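Local coordinates for kelch repeat and BTB domain-containing protein A55 (Vaccinia virus WR, PDB 6I2M), which probably acts as a substrate-specific adapter of CUL3-containing E3 ubiquitin ligases, directing host proteins to ubiquitination and proteasomal degradation, at residues A[10-13]-A[14-17]; A[44-47]-A[48-52]; A[136-139]-A[140-144]; A[161-164]-A[165-168]. One frame throughout, in Å; residues are numbered along the deposited sequence.

Contact 1: residues A[10-13]-A[14-17]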
loop_
_atom_site.group_PDB
_atom_site.type_symbol
_atom_site.label_atom_id
_atom_site.label_comp_id
_atom_site.label_asym_id
_atom_site.label_seq_id
_atom_site.Cartn_x
_atom_site.Cartn_y
_atom_site.Cartn_z
ATOM N N VAL A 10 3.759 -0.515 -7.991
ATOM C CA VAL A 10 3.608 -1.593 -8.979
ATOM C C VAL A 10 2.129 -1.672 -9.412
ATOM O O VAL A 10 1.852 -1.867 -10.598
ATOM C CB VAL A 10 4.168 -2.961 -8.482
ATOM C CG1 VAL A 10 4.194 -3.993 -9.607
ATOM C CG2 VAL A 10 5.566 -2.807 -7.885
ATOM N N ILE A 11 1.191 -1.484 -8.451
ATOM C CA ILE A 11 -0.265 -1.476 -8.672
ATOM C C ILE A 11 -0.641 -0.278 -9.570
ATOM O O ILE A 11 -1.445 -0.439 -10.494
ATOM C CB ILE A 11 -1.052 -1.530 -7.322
ATOM C CG1 ILE A 11 -0.803 -2.873 -6.593
ATOM C CG2 ILE A 11 -2.561 -1.284 -7.513
ATOM C CD1 ILE A 11 -1.066 -2.867 -5.080
ATOM N N ASN A 12 -0.011 0.896 -9.331
ATOM C CA ASN A 12 -0.204 2.112 -10.132
ATOM C C ASN A 12 0.382 1.919 -11.536
ATOM O O ASN A 12 -0.117 2.511 -12.493
ATOM C CB ASN A 12 0.418 3.333 -9.441
ATOM C CG ASN A 12 0.110 4.664 -10.098
ATOM O OD1 ASN A 12 -1.040 4.991 -10.417
ATOM N ND2 ASN A 12 1.141 5.471 -10.296
ATOM N N GLY A 13 1.421 1.085 -11.631
ATOM C CA GLY A 13 2.072 0.717 -12.883
ATOM C C GLY A 13 1.182 -0.188 -13.713
ATOM O O GLY A 13 1.175 -0.092 -14.942
ATOM N N PHE A 14 0.413 -1.070 -13.030
ATOM C CA PHE A 14 -0.552 -1.987 -13.640
ATOM C C PHE A 14 -1.781 -1.199 -14.113
ATOM O O PHE A 14 -2.371 -1.544 -15.136
ATOM C CB PHE A 14 -0.995 -3.076 -12.641
ATOM C CG PHE A 14 0.016 -4.124 -12.223
ATOM C CD1 PHE A 14 0.903 -4.670 -13.146
ATOM C CD2 PHE A 14 0.014 -4.637 -10.931
ATOM C CE1 PHE A 14 1.814 -5.661 -12.764
ATOM C CE2 PHE A 14 0.919 -5.633 -10.553
ATOM C CZ PHE A 14 1.811 -6.140 -11.472
ATOM N N ARG A 15 -2.158 -0.144 -13.356
ATOM C CA ARG A 15 -3.284 0.757 -13.624
ATOM C C ARG A 15 -3.083 1.505 -14.952
ATOM O O ARG A 15 -4.023 1.605 -15.743
ATOM C CB ARG A 15 -3.452 1.739 -12.448
ATOM C CG ARG A 15 -4.580 2.755 -12.595
ATOM C CD ARG A 15 -4.320 3.962 -11.718
ATOM N NE ARG A 15 -5.098 5.127 -12.138
ATOM C CZ ARG A 15 -4.869 6.372 -11.725
ATOM N NH1 ARG A 15 -3.876 6.626 -10.880
ATOM N NH2 ARG A 15 -5.626 7.370 -12.159
ATOM N N ASN A 16 -1.855 2.013 -15.190
ATOM C CA ASN A 16 -1.472 2.735 -16.408
ATOM C C ASN A 16 -1.400 1.779 -17.605
ATOM O O ASN A 16 -1.769 2.159 -18.718
ATOM C CB ASN A 16 -0.127 3.451 -16.212
ATOM C CG ASN A 16 -0.086 4.446 -15.071
ATOM O OD1 ASN A 16 -1.052 5.170 -14.791
ATOM N ND2 ASN A 16 1.048 4.515 -14.391
ATOM N N SER A 17 -0.930 0.540 -17.362
ATOM C CA SER A 17 -0.796 -0.531 -18.351
ATOM C C SER A 17 -2.164 -1.087 -18.770
ATOM O O SER A 17 -2.327 -1.516 -19.913
ATOM C CB SER A 17 0.079 -1.651 -17.794
ATOM O OG SER A 17 0.219 -2.736 -18.698
#

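Contact 2: residues A[44-47]-A[48-52]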
loop_
_atom_site.group_PDB
_atom_site.type_symbol
_atom_site.label_atom_id
_atom_site.label_comp_id
_atom_site.label_asym_id
_atom_site.label_seq_id
_atom_site.Cartn_x
_atom_site.Cartn_y
_atom_site.Cartn_z
ATOM N N GLU A 44 -14.952 5.146 0.970
ATOM C CA GLU A 44 -16.020 4.305 1.510
ATOM C C GLU A 44 -17.261 4.267 0.602
ATOM O O GLU A 44 -18.102 3.383 0.772
ATOM C CB GLU A 44 -16.363 4.707 2.949
ATOM C CG GLU A 44 -16.771 3.531 3.822
ATOM C CD GLU A 44 -16.830 3.814 5.310
ATOM O OE1 GLU A 44 -15.771 4.116 5.903
ATOM O OE2 GLU A 44 -17.937 3.716 5.887
ATOM N N TYR A 45 -17.355 5.201 -0.379
ATOM C CA TYR A 45 -18.444 5.262 -1.363
ATOM C C TYR A 45 -18.397 4.007 -2.233
ATOM O O TYR A 45 -19.421 3.342 -2.391
ATOM C CB TYR A 45 -18.335 6.530 -2.239
ATOM C CG TYR A 45 -19.447 6.690 -3.257
ATOM C CD1 TYR A 45 -19.293 6.238 -4.566
ATOM C CD2 TYR A 45 -20.644 7.314 -2.919
ATOM C CE1 TYR A 45 -20.316 6.374 -5.503
ATOM C CE2 TYR A 45 -21.671 7.461 -3.850
ATOM C CZ TYR A 45 -21.503 6.991 -5.142
ATOM O OH TYR A 45 -22.513 7.140 -6.061
ATOM N N PHE A 46 -17.203 3.685 -2.779
ATOM C CA PHE A 46 -16.954 2.508 -3.611
ATOM C C PHE A 46 -17.088 1.217 -2.798
ATOM O O PHE A 46 -17.531 0.206 -3.343
ATOM C CB PHE A 46 -15.570 2.591 -4.275
ATOM C CG PHE A 46 -15.423 3.698 -5.293
ATOM C CD1 PHE A 46 -14.877 4.924 -4.938
ATOM C CD2 PHE A 46 -15.815 3.507 -6.614
ATOM C CE1 PHE A 46 -14.734 5.946 -5.882
ATOM C CE2 PHE A 46 -15.672 4.529 -7.558
ATOM C CZ PHE A 46 -15.132 5.741 -7.186
ATOM N N SER A 47 -16.730 1.260 -1.494
ATOM C CA SER A 47 -16.832 0.124 -0.570
ATOM C C SER A 47 -18.294 -0.293 -0.387
ATOM O O SER A 47 -18.602 -1.485 -0.406
ATOM C CB SER A 47 -16.204 0.473 0.777
ATOM O OG SER A 47 -16.154 -0.657 1.633
ATOM N N ILE A 48 -19.194 0.695 -0.243
ATOM C CA ILE A 48 -20.631 0.460 -0.101
ATOM C C ILE A 48 -21.240 0.147 -1.479
ATOM O O ILE A 48 -22.195 -0.629 -1.560
ATOM C CB ILE A 48 -21.317 1.630 0.662
ATOM C CG1 ILE A 48 -20.865 1.640 2.139
ATOM C CG2 ILE A 48 -22.844 1.553 0.570
ATOM C CD1 ILE A 48 -20.834 2.979 2.785
ATOM N N LEU A 49 -20.658 0.717 -2.560
ATOM C CA LEU A 49 -21.099 0.484 -3.937
ATOM C C LEU A 49 -20.857 -0.974 -4.341
ATOM O O LEU A 49 -21.799 -1.632 -4.767
ATOM C CB LEU A 49 -20.419 1.468 -4.921
ATOM C CG LEU A 49 -20.824 1.402 -6.406
ATOM C CD1 LEU A 49 -22.255 1.864 -6.623
ATOM C CD2 LEU A 49 -19.897 2.245 -7.253
ATOM N N PHE A 50 -19.617 -1.484 -4.163
ATOM C CA PHE A 50 -19.246 -2.864 -4.495
ATOM C C PHE A 50 -19.340 -3.778 -3.258
ATOM O O PHE A 50 -18.364 -4.441 -2.893
ATOM C CB PHE A 50 -17.840 -2.928 -5.142
ATOM C CG PHE A 50 -17.505 -1.864 -6.166
ATOM C CD1 PHE A 50 -18.265 -1.722 -7.322
ATOM C CD2 PHE A 50 -16.391 -1.048 -6.005
ATOM C CE1 PHE A 50 -17.948 -0.745 -8.269
ATOM C CE2 PHE A 50 -16.074 -0.074 -6.954
ATOM C CZ PHE A 50 -16.855 0.073 -8.078
ATOM N N SER A 51 -20.528 -3.811 -2.623
ATOM C CA SER A 51 -20.796 -4.600 -1.417
ATOM C C SER A 51 -21.691 -5.828 -1.665
ATOM O O SER A 51 -21.953 -6.586 -0.724
ATOM C CB SER A 51 -21.395 -3.713 -0.328
ATOM O OG SER A 51 -22.641 -3.171 -0.734
ATOM N N ASN A 52 -22.145 -6.023 -2.929
ATOM C CA ASN A 52 -23.024 -7.110 -3.399
ATOM C C ASN A 52 -24.411 -7.086 -2.719
ATOM O O ASN A 52 -25.043 -8.133 -2.559
ATOM C CB ASN A 52 -22.345 -8.495 -3.293
ATOM C CG ASN A 52 -20.999 -8.596 -3.974
ATOM O OD1 ASN A 52 -20.822 -8.218 -5.140
ATOM N ND2 ASN A 52 -20.019 -9.127 -3.259
#

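Contact 3: residues A[136-139]-A[140-144]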
loop_
_atom_site.group_PDB
_atom_site.type_symbol
_atom_site.label_atom_id
_atom_site.label_comp_id
_atom_site.label_asym_id
_atom_site.label_seq_id
_atom_site.Cartn_x
_atom_site.Cartn_y
_atom_site.Cartn_z
ATOM N N LYS A 136 -19.019 23.243 8.821
ATOM C CA LYS A 136 -18.978 24.075 10.033
ATOM C C LYS A 136 -17.567 24.318 10.596
ATOM O O LYS A 136 -17.361 25.314 11.293
ATOM C CB LYS A 136 -19.904 23.505 11.119
ATOM C CG LYS A 136 -21.349 23.961 10.976
ATOM C CD LYS A 136 -22.228 23.428 12.103
ATOM C CE LYS A 136 -23.602 24.060 12.117
ATOM N NZ LYS A 136 -24.467 23.559 11.013
ATOM N N LYS A 137 -16.607 23.418 10.289
ATOM C CA LYS A 137 -15.210 23.507 10.722
ATOM C C LYS A 137 -14.518 24.697 10.044
ATOM O O LYS A 137 -13.940 25.540 10.733
ATOM C CB LYS A 137 -14.470 22.191 10.422
ATOM C CG LYS A 137 -13.099 22.079 11.075
ATOM C CD LYS A 137 -12.372 20.824 10.625
ATOM C CE LYS A 137 -10.996 20.729 11.231
ATOM N NZ LYS A 137 -10.278 19.512 10.773
ATOM N N ILE A 138 -14.594 24.768 8.700
ATOM C CA ILE A 138 -14.006 25.847 7.904
ATOM C C ILE A 138 -14.894 27.108 7.985
ATOM O O ILE A 138 -14.354 28.216 8.001
ATOM C CB ILE A 138 -13.668 25.374 6.452
ATOM C CG1 ILE A 138 -12.566 24.282 6.487
ATOM C CG2 ILE A 138 -13.244 26.543 5.532
ATOM C CD1 ILE A 138 -12.470 23.386 5.260
ATOM N N GLU A 139 -16.235 26.934 8.101
ATOM C CA GLU A 139 -17.211 28.030 8.217
ATOM C C GLU A 139 -16.935 28.937 9.416
ATOM O O GLU A 139 -17.067 30.153 9.293
ATOM C CB GLU A 139 -18.648 27.489 8.275
ATOM C CG GLU A 139 -19.649 28.332 7.503
ATOM C CD GLU A 139 -20.486 29.318 8.298
ATOM O OE1 GLU A 139 -20.149 29.597 9.472
ATOM O OE2 GLU A 139 -21.486 29.820 7.736
ATOM N N SER A 140 -16.535 28.348 10.560
ATOM C CA SER A 140 -16.203 29.077 11.785
ATOM C C SER A 140 -14.826 29.741 11.678
ATOM O O SER A 140 -14.668 30.878 12.124
ATOM C CB SER A 140 -16.250 28.148 12.994
ATOM O OG SER A 140 -17.549 27.611 13.188
ATOM N N ALA A 141 -13.838 29.032 11.084
ATOM C CA ALA A 141 -12.460 29.501 10.902
ATOM C C ALA A 141 -12.349 30.665 9.913
ATOM O O ALA A 141 -11.604 31.612 10.175
ATOM C CB ALA A 141 -11.570 28.351 10.466
ATOM N N SER A 142 -13.087 30.594 8.784
ATOM C CA SER A 142 -13.119 31.636 7.754
ATOM C C SER A 142 -13.833 32.875 8.284
ATOM O O SER A 142 -13.457 33.989 7.927
ATOM C CB SER A 142 -13.812 31.131 6.493
ATOM O OG SER A 142 -13.138 30.011 5.945
ATOM N N PHE A 143 -14.849 32.672 9.152
ATOM C CA PHE A 143 -15.626 33.726 9.805
ATOM C C PHE A 143 -14.721 34.520 10.753
ATOM O O PHE A 143 -14.778 35.750 10.754
ATOM C CB PHE A 143 -16.814 33.114 10.568
ATOM C CG PHE A 143 -17.775 34.091 11.202
ATOM C CD1 PHE A 143 -18.807 34.656 10.462
ATOM C CD2 PHE A 143 -17.684 34.403 12.553
ATOM C CE1 PHE A 143 -19.709 35.545 11.054
ATOM C CE2 PHE A 143 -18.585 35.294 13.144
ATOM C CZ PHE A 143 -19.591 35.858 12.390
ATOM N N ASN A 144 -13.873 33.814 11.536
ATOM C CA ASN A 144 -12.921 34.416 12.474
ATOM C C ASN A 144 -11.836 35.209 11.740
ATOM O O ASN A 144 -11.440 36.276 12.212
ATOM C CB ASN A 144 -12.288 33.349 13.379
ATOM C CG ASN A 144 -13.244 32.664 14.330
ATOM O OD1 ASN A 144 -14.138 33.280 14.925
ATOM N ND2 ASN A 144 -13.062 31.364 14.505
#

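Contact 4: residues A[161-164]-A[165-168]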
loop_
_atom_site.group_PDB
_atom_site.type_symbol
_atom_site.label_atom_id
_atom_site.label_comp_id
_atom_site.label_asym_id
_atom_site.label_seq_id
_atom_site.Cartn_x
_atom_site.Cartn_y
_atom_site.Cartn_z
ATOM N N TYR A 161 -19.858 39.482 -3.043
ATOM C CA TYR A 161 -20.440 38.136 -3.041
ATOM C C TYR A 161 -21.051 37.717 -1.695
ATOM O O TYR A 161 -21.848 36.775 -1.667
ATOM C CB TYR A 161 -19.418 37.094 -3.533
ATOM C CG TYR A 161 -18.906 37.355 -4.934
ATOM C CD1 TYR A 161 -19.645 36.976 -6.051
ATOM C CD2 TYR A 161 -17.676 37.972 -5.142
ATOM C CE1 TYR A 161 -19.180 37.218 -7.343
ATOM C CE2 TYR A 161 -17.198 38.215 -6.430
ATOM C CZ TYR A 161 -17.954 37.838 -7.528
ATOM O OH TYR A 161 -17.489 38.077 -8.798
ATOM N N LEU A 162 -20.692 38.413 -0.591
ATOM C CA LEU A 162 -21.213 38.126 0.752
ATOM C C LEU A 162 -22.693 38.495 0.854
ATOM O O LEU A 162 -23.074 39.627 0.547
ATOM C CB LEU A 162 -20.386 38.829 1.848
ATOM C CG LEU A 162 -18.979 38.278 2.108
ATOM C CD1 LEU A 162 -18.093 39.333 2.724
ATOM C CD2 LEU A 162 -19.013 37.043 3.002
ATOM N N THR A 163 -23.523 37.516 1.258
ATOM C CA THR A 163 -24.981 37.643 1.388
ATOM C C THR A 163 -25.410 38.579 2.531
ATOM O O THR A 163 -24.599 38.907 3.401
ATOM C CB THR A 163 -25.642 36.254 1.503
ATOM O OG1 THR A 163 -25.090 35.550 2.616
ATOM C CG2 THR A 163 -25.501 35.421 0.231
ATOM N N GLU A 164 -26.693 39.005 2.509
ATOM C CA GLU A 164 -27.326 39.883 3.500
ATOM C C GLU A 164 -27.320 39.235 4.893
ATOM O O GLU A 164 -27.029 39.917 5.877
ATOM C CB GLU A 164 -28.765 40.215 3.065
ATOM C CG GLU A 164 -29.426 41.330 3.856
ATOM C CD GLU A 164 -30.933 41.386 3.705
ATOM O OE1 GLU A 164 -31.638 40.961 4.648
ATOM O OE2 GLU A 164 -31.409 41.853 2.646
ATOM N N GLU A 165 -27.628 37.921 4.961
ATOM C CA GLU A 165 -27.662 37.116 6.189
ATOM C C GLU A 165 -26.266 37.001 6.810
ATOM O O GLU A 165 -26.139 37.009 8.036
ATOM C CB GLU A 165 -28.234 35.710 5.914
ATOM C CG GLU A 165 -29.696 35.681 5.487
ATOM C CD GLU A 165 -29.990 35.957 4.022
ATOM O OE1 GLU A 165 -31.091 36.477 3.734
ATOM O OE2 GLU A 165 -29.129 35.654 3.163
ATOM N N SER A 166 -25.227 36.899 5.954
ATOM C CA SER A 166 -23.819 36.806 6.348
ATOM C C SER A 166 -23.333 38.117 6.974
ATOM O O SER A 166 -22.560 38.079 7.932
ATOM C CB SER A 166 -22.953 36.443 5.146
ATOM O OG SER A 166 -23.291 35.163 4.638
ATOM N N MET A 167 -23.798 39.267 6.435
ATOM C CA MET A 167 -23.468 40.611 6.919
ATOM C C MET A 167 -24.043 40.857 8.312
ATOM O O MET A 167 -23.379 41.483 9.140
ATOM C CB MET A 167 -23.956 41.687 5.933
ATOM C CG MET A 167 -23.045 41.875 4.738
ATOM S SD MET A 167 -21.502 42.726 5.147
ATOM C CE MET A 167 -20.347 41.405 4.928
ATOM N N ILE A 168 -25.268 40.347 8.569
ATOM C CA ILE A 168 -25.957 40.444 9.861
ATOM C C ILE A 168 -25.179 39.622 10.900
ATOM O O ILE A 168 -24.942 40.118 12.000
ATOM C CB ILE A 168 -27.462 40.033 9.745
ATOM C CG1 ILE A 168 -28.237 41.011 8.827
ATOM C CG2 ILE A 168 -28.142 39.932 11.127
ATOM C CD1 ILE A 168 -29.506 40.435 8.160
#

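Contact 1: residues A[10-13]-A[14-17]
Phe14 lies one helical turn after Val10 on helix 4-17, and the two side chains run side by side. This is the N-terminal helix of the BTB domain. The backbone of Phe14 closes the turn with an i to i+4 bond, Phe14 N to Val10 O, 2.9 Å. Val10 O also sits over one face of the Phe14 ring, offset toward its rim, 3.3 Å from Phe14 CG. With chi1 at -69°, CG stands beside the backbone N and the ring is laid back along the preceding turn. Its far end then meets the valine: Phe14 CZ is 3.7 Å from Val10 CG1. Phe20 meets the Phe14 ring edge-to-face from the same chain. Leu37 of the second subunit packs on Ile11 and Phe14, and Gly41 of that subunit packs on Val10.

Arg15 continues the helix with a bond from its N to Ile11 O. Its side chain is extended and leads to Asn12. There Arg15 NH1 makes a weak bond to Asn12 OD1, 3.3 Å, near the plane of the guanidinium. The amide and guanidinium planes are turned 44° apart. The stronger partner of NH1 is Asp77, in a salt bridge, and Tyr80 adds a cation-pi contact.

Asn16 N bonds to Asn12 O at 3.2 Å. Ser17 N reaches Gly13 O at 3.3 Å.

The chemistry divides the helix. Val10, Ile11 and Phe14 give an apolar surface for the dimer partner, whereas Asn12 and Arg15 give a polar edge tied to their own subunit.

Contact 2: residues A[44-47]-A[48-52]
Phe46 and Phe50 stand one turn apart at the end of helix 44-49 in the BTB fold, and their side chains point the same way. Both have CG beside the backbone N, with chi1 -67° for Phe46 and -42° for Phe50. The rings are oblique, with planes at 31° and centroids 6.0 Å apart. Phe50 brings its CE2 and CZ corner to the edge of the Phe46 ring, and Phe50 CE2 comes 3.6 Å from Phe46 CD2. Leu49 CD2 approaches the Phe46 ring more loosely. Ile25 of strand 23-27, Leu39 and Ser40 of helix 36-42 and Leu101 of helix 91-101 also pack on Phe46, which places the pair in the domain core.

On another side of the helix, Ile48 turns CD1 back over the preceding turn, 3.4 Å from Glu44 O. Both carboxylate oxygens of Glu44 form salt bridges with basic side-chain partners on another protein's chain, which Tyr45 and Ile48 touch too, consistent with the role of the BTB domain in binding CUL3. Ser47 faces the second subunit, whose Phe14 packs on it.

Phe50 is the first residue to leave helical geometry, yet its N still makes a nearly straight bond to Phe46 O at 2.8 Å. Just beyond the helix, Ser51 holds its hydroxyl between backbone N and carbonyl carbon. Ser51 OG donates to Ile48 O at 2.7 Å, from above the carbonyl plane.

Contact 3: residues A[136-139]-A[140-144]
Ser140 and Ser142 turn their hydroxyls back onto the carbonyls of Lys136 and Ile138, four residues earlier, on helix 136-147 of the BACK domain. In both pairs one carbonyl oxygen accepts two bonds, one from the serine N-H and one from its OG. Ser140 OG donates to Lys136 O at 3.0 Å and lies close to the C=O axis, while Ser140 N comes to that oxygen from above the carbonyl plane at 3.2 Å. At Ile138 O the roles are exchanged. Ser142 N is in line with the carbonyl, 2.8 Å from Ile138 O, and Ser142 OG lies above the plane. The torsions explain this double grip: each OG stands beside its own backbone N, with chi1 -62° in Ser140 and -60° in Ser142.

The next turn is less firmly closed, since the bond from Phe143 N to Glu139 O is weak. Phe143 brings its CB to that oxygen, but the ring leads away and forms a cation-pi contact with Lys169. Glu139 is bent at chi2, and its OE1 makes a salt bridge to Lys169, which lies outside the two segments.

Farther out, Phe126 and Tyr127 of helix 120-132 pack on Ser142, while Ile114 and Leu115 of helix 104-116 cover Ile138 and Ala141. Ser142 is buried, and its hydroxyl is satisfied within the helix. Ser142 OG also touches the Ile138 side chain, 3.5 Å from Ile138 CG2.

Contact 4: residues A[161-164]-A[165-168]
Thr163 meets Ser166 at the start of helix 164-171 in the BACK domain, where Thr163 is the N-cap residue. Thr163 CB lies 3.9 Å from Glu165 OE2, a loose approach. From CB the hydroxyl branch heads into the helix: chi1 is 57°, which sets OG1 between the backbone N and the carbonyl carbon and brings it to the serine. Ser166 OG donates to Thr163 OG1 at 2.7 Å. Ser166 CB is also close to this oxygen. The short hydroxyl pair ties the capping residue to the first turn.

The backbone continues the closure. Met167 N bonds to Thr163 O at 3.2 Å, and Ile168 N bonds to Glu164 O at 3.2 Å. Glu164 and Ile168 run side by side, and CD1 of Ile168 folds back to 3.4 Å from Glu164 O. The carboxylates of Glu164 and Glu165 are near each other at the N-terminal end of the helix. Their like charges would probably be eased there by the positive end of the helix dipole.

Next to the cap, Leu162, the residue before Thr163, crosses Met167 at about a right angle. Met167 is bent at chi2 and chi3, and its CE reaches Leu162 CD1 at 3.8 Å.

Leu162 also packs on Ile124 and Tyr127 of helix 120-132, and Tyr127 touches Ser166. Trp191 of helix 184-195 donates a hydrogen bond from NE1 to Leu162 O and packs on Met167. The helix start is thus packed against both helix 120-132 and helix 184-195.

Overall arrangement
The four contacts follow one another along the chain, two in the BTB domain and two in the BACK domain. Contacts 1 and 2 have centres about 22 Å apart and do not touch within the chain. Both meet the second subunit, with Phe14 of one copy packing on Ser47 of the other. Contact 2 also faces another protein's chain. Contacts 3 and 4 are nearer neighbours, with centres about 15 Å apart and nearest atoms about 5 Å apart. They share helix 120-132, whose Tyr127 touches both. Contacts 1 and 4 lie farthest apart, their centres about 49 Å from each other on opposite sides of the chain's centre.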